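PDB 3VHJ: BfpC from Escherichia coli, which takes part in type IV pilus biogenesis as a membrane protein, this chain being its N-terminal cytoplasmic domain, which probably binds the partner protein BfpD. Local coordinates for residues S43-G51 / I156-K164. The protein carries 1 engineered substitution. Sequence-based numbering, arbitrary orientation.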
loop_
_atom_site.group_PDB
_atom_site.type_symbol
_atom_site.label_atom_id
_atom_site.label_comp_id
_atom_site.label_asym_id
_atom_site.label_seq_id
_atom_site.Cartn_x
_atom_site.Cartn_y
_atom_site.Cartn_z
ATOM N N SER A 43 -7.781 16.395 5.565
ATOM C CA SER A 43 -9.101 16.490 6.174
ATOM C C SER A 43 -9.642 15.078 6.381
ATOM O O SER A 43 -10.785 14.778 6.043
ATOM C CB SER A 43 -10.051 17.295 5.278
ATOM O OG SER A 43 -9.569 18.614 5.090
ATOM N N SER A 44 -8.801 14.214 6.938
ATOM C CA SER A 44 -9.164 12.827 7.190
ATOM C C SER A 44 -9.065 12.485 8.669
ATOM O O SER A 44 -8.305 13.111 9.410
ATOM C CB SER A 44 -8.243 11.897 6.400
ATOM O OG SER A 44 -8.488 10.544 6.730
ATOM N N LYS A 45 -9.839 11.491 9.091
ATOM C CA LYS A 45 -9.821 11.041 10.480
ATOM C C LYS A 45 -9.401 9.574 10.550
ATOM O O LYS A 45 -9.330 8.997 11.629
ATOM C CB LYS A 45 -11.207 11.177 11.116
ATOM C CG LYS A 45 -11.767 12.586 11.156
ATOM C CD LYS A 45 -12.977 12.656 12.083
ATOM C CE LYS A 45 -14.128 11.779 11.604
ATOM N NZ LYS A 45 -14.751 12.314 10.362
ATOM N N LEU A 46 -9.130 8.979 9.392
ATOM C CA LEU A 46 -8.745 7.573 9.312
ATOM C C LEU A 46 -7.236 7.408 9.216
ATOM O O LEU A 46 -6.590 8.004 8.357
ATOM C CB LEU A 46 -9.408 6.927 8.096
ATOM C CG LEU A 46 -10.940 6.893 8.120
ATOM C CD1 LEU A 46 -11.455 6.321 6.807
ATOM C CD2 LEU A 46 -11.420 6.048 9.297
ATOM N N TYR A 47 -6.677 6.582 10.092
ATOM C CA TYR A 47 -5.238 6.383 10.085
ATOM C C TYR A 47 -4.817 5.053 10.694
ATOM O O TYR A 47 -5.615 4.326 11.276
ATOM C CB TYR A 47 -4.559 7.491 10.879
ATOM C CG TYR A 47 -4.840 7.388 12.360
ATOM C CD1 TYR A 47 -6.005 7.921 12.911
ATOM C CD2 TYR A 47 -3.969 6.701 13.204
ATOM C CE1 TYR A 47 -6.295 7.771 14.266
ATOM C CE2 TYR A 47 -4.249 6.542 14.555
ATOM C CZ TYR A 47 -5.411 7.077 15.080
ATOM O OH TYR A 47 -5.695 6.900 16.413
ATOM N N SER A 48 -3.534 4.762 10.559
ATOM C CA SER A 48 -2.958 3.560 11.119
ATOM C C SER A 48 -1.466 3.805 11.212
ATOM O O SER A 48 -0.860 4.344 10.291
ATOM C CB SER A 48 -3.230 2.354 10.223
ATOM O OG SER A 48 -2.626 1.200 10.773
ATOM N N VAL A 49 -0.882 3.449 12.344
ATOM C CA VAL A 49 0.545 3.613 12.520
ATOM C C VAL A 49 1.115 2.210 12.545
ATOM O O VAL A 49 0.604 1.346 13.248
ATOM C CB VAL A 49 0.883 4.322 13.851
ATOM C CG1 VAL A 49 2.394 4.388 14.034
ATOM C CG2 VAL A 49 0.299 5.725 13.851
ATOM N N ILE A 50 2.146 1.968 11.749
ATOM C CA ILE A 50 2.751 0.649 11.744
ATOM C C ILE A 50 4.226 0.783 12.070
ATOM O O ILE A 50 4.892 1.727 11.643
ATOM C CB ILE A 50 2.564 -0.066 10.390
ATOM C CG1 ILE A 50 3.401 0.605 9.312
ATOM C CG2 ILE A 50 1.098 -0.037 9.995
ATOM C CD1 ILE A 50 3.403 -0.152 7.996
ATOM N N GLY A 51 4.726 -0.159 12.856
ATOM C CA GLY A 51 6.118 -0.115 13.243
ATOM C C GLY A 51 6.939 -1.140 12.499
ATOM O O GLY A 51 6.490 -2.266 12.255
ATOM N N ILE A 156 1.133 -11.250 7.462
ATOM C CA ILE A 156 1.192 -11.236 8.914
ATOM C C ILE A 156 -0.099 -10.543 9.311
ATOM O O ILE A 156 -0.847 -10.085 8.442
ATOM C CB ILE A 156 2.401 -10.420 9.449
ATOM C CG1 ILE A 156 2.414 -9.020 8.834
ATOM C CG2 ILE A 156 3.698 -11.150 9.149
ATOM C CD1 ILE A 156 3.497 -8.120 9.391
ATOM N N LYS A 157 -0.380 -10.477 10.605
ATOM C CA LYS A 157 -1.593 -9.807 11.043
ATOM C C LYS A 157 -1.404 -8.328 10.732
ATOM O O LYS A 157 -0.443 -7.705 11.192
ATOM C CB LYS A 157 -1.814 -10.008 12.543
ATOM C CG LYS A 157 -3.137 -9.440 13.048
ATOM C CD LYS A 157 -3.333 -9.740 14.526
ATOM C CE LYS A 157 -4.641 -9.160 15.042
ATOM N NZ LYS A 157 -5.820 -9.696 14.305
ATOM N N GLY A 158 -2.305 -7.774 9.930
ATOM C CA GLY A 158 -2.196 -6.373 9.575
ATOM C C GLY A 158 -2.727 -5.453 10.655
ATOM O O GLY A 158 -3.201 -5.907 11.696
ATOM N N LYS A 159 -2.638 -4.152 10.404
ATOM C CA LYS A 159 -3.117 -3.148 11.341
ATOM C C LYS A 159 -4.371 -2.535 10.729
ATOM O O LYS A 159 -4.419 -2.266 9.527
ATOM C CB LYS A 159 -2.057 -2.064 11.553
ATOM C CG LYS A 159 -0.710 -2.573 12.068
ATOM C CD LYS A 159 -0.810 -3.114 13.488
ATOM C CE LYS A 159 -1.199 -2.021 14.483
ATOM N NZ LYS A 159 -0.196 -0.918 14.532
ATOM N N LYS A 160 -5.385 -2.323 11.555
ATOM C CA LYS A 160 -6.641 -1.763 11.083
ATOM C C LYS A 160 -6.688 -0.243 11.129
ATOM O O LYS A 160 -6.008 0.394 11.938
ATOM C CB LYS A 160 -7.801 -2.315 11.913
ATOM C CG LYS A 160 -7.999 -3.819 11.825
ATOM C CD LYS A 160 -9.145 -4.249 12.735
ATOM C CE LYS A 160 -9.466 -5.725 12.579
ATOM N NZ LYS A 160 -8.295 -6.572 12.924
ATOM N N LEU A 161 -7.500 0.339 10.254
ATOM C CA LEU A 161 -7.662 1.783 10.231
ATOM C C LEU A 161 -8.388 2.187 11.511
ATOM O O LEU A 161 -9.343 1.526 11.924
ATOM C CB LEU A 161 -8.492 2.214 9.018
ATOM C CG LEU A 161 -7.816 2.089 7.649
ATOM C CD1 LEU A 161 -8.766 2.563 6.545
ATOM C CD2 LEU A 161 -6.553 2.926 7.642
ATOM N N LYS A 162 -7.915 3.252 12.146
ATOM C CA LYS A 162 -8.531 3.763 13.364
ATOM C C LYS A 162 -9.127 5.108 12.979
ATOM O O LYS A 162 -8.745 5.685 11.964
ATOM C CB LYS A 162 -7.480 3.929 14.468
ATOM C CG LYS A 162 -6.792 2.616 14.848
ATOM C CD LYS A 162 -5.622 2.812 15.803
ATOM C CE LYS A 162 -6.076 3.092 17.232
ATOM N NZ LYS A 162 -6.802 4.383 17.367
ATOM N N GLU A 163 -10.056 5.615 13.778
ATOM C CA GLU A 163 -10.678 6.886 13.447
ATOM C C GLU A 163 -10.476 7.957 14.514
ATOM O O GLU A 163 -10.397 7.652 15.703
ATOM C CB GLU A 163 -12.167 6.659 13.183
ATOM C CG GLU A 163 -12.929 7.878 12.700
ATOM C CD GLU A 163 -14.161 7.495 11.902
ATOM O OE1 GLU A 163 -14.813 6.490 12.255
ATOM O OE2 GLU A 163 -14.483 8.201 10.923
ATOM N N LYS A 164 -10.386 9.207 14.060
ATOM C CA LYS A 164 -10.198 10.382 14.912
ATOM C C LYS A 164 -8.731 10.643 15.213
ATOM O O LYS A 164 -8.208 11.659 14.708
ATOM C CB LYS A 164 -10.974 10.227 16.224
ATOM C CG LYS A 164 -12.474 10.065 16.036
ATOM C CD LYS A 164 -13.182 9.705 17.341
ATOM C CE LYS A 164 -13.061 10.803 18.389
ATOM N NZ LYS A 164 -11.665 10.976 18.872
HETATM O O HOH W 1 -3.874 0.237 13.452
HETATM O O HOH W 2 -2.240 -0.415 8.855
#
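Tyr47 and Lys162 carry the tight half of this contact, facing each other as an antiparallel hydrogen-bonded pair. Tyr47 N gives to Lys162 O at 2.9 Å, and Lys162 N returns to Tyr47 O at 2.7 Å, nearly straight at 171°. With chi1 at 69°, Tyr47 CG sits between the backbone N and the carbonyl carbon, and Lys162 CB lies over one face of the ring, 4.1 Å from its centroid, in a CH-pi contact. The lysine chain then bends at chi3 and chi4 to bring NZ round to Tyr47 OH, 2.9 Å away, so the phenol is held at both its face and its hydroxyl. A leucine at Tyr47 would probably leave the Lys162 ammonium without this oxygen and its chain free to swing. Two residues on, Lys164 N reaches Lys45 O in a more bent bond; between these pairs Leu46 CD2 packs against Glu163 CB at 4.0 Å, and the Glu163 carboxylate itself pairs with Lys63.

Toward Lys159 the backbones part and water fills in. Ser48 OG binds two waters, which donate onward to Lys160 O and Lys159 O. Lys159, kinked at chi2, chi3 and chi4, curls back over Ile50 CG2 and sets NZ 2.7 Å from Val49 O.

Strand 162-163 is the short outer strand of an antiparallel sheet at the end of the modelled chain. Strand 46-52 lies between it and strand 55-60, while helix 31-42 packs through Leu35 and Leu39 against Tyr47.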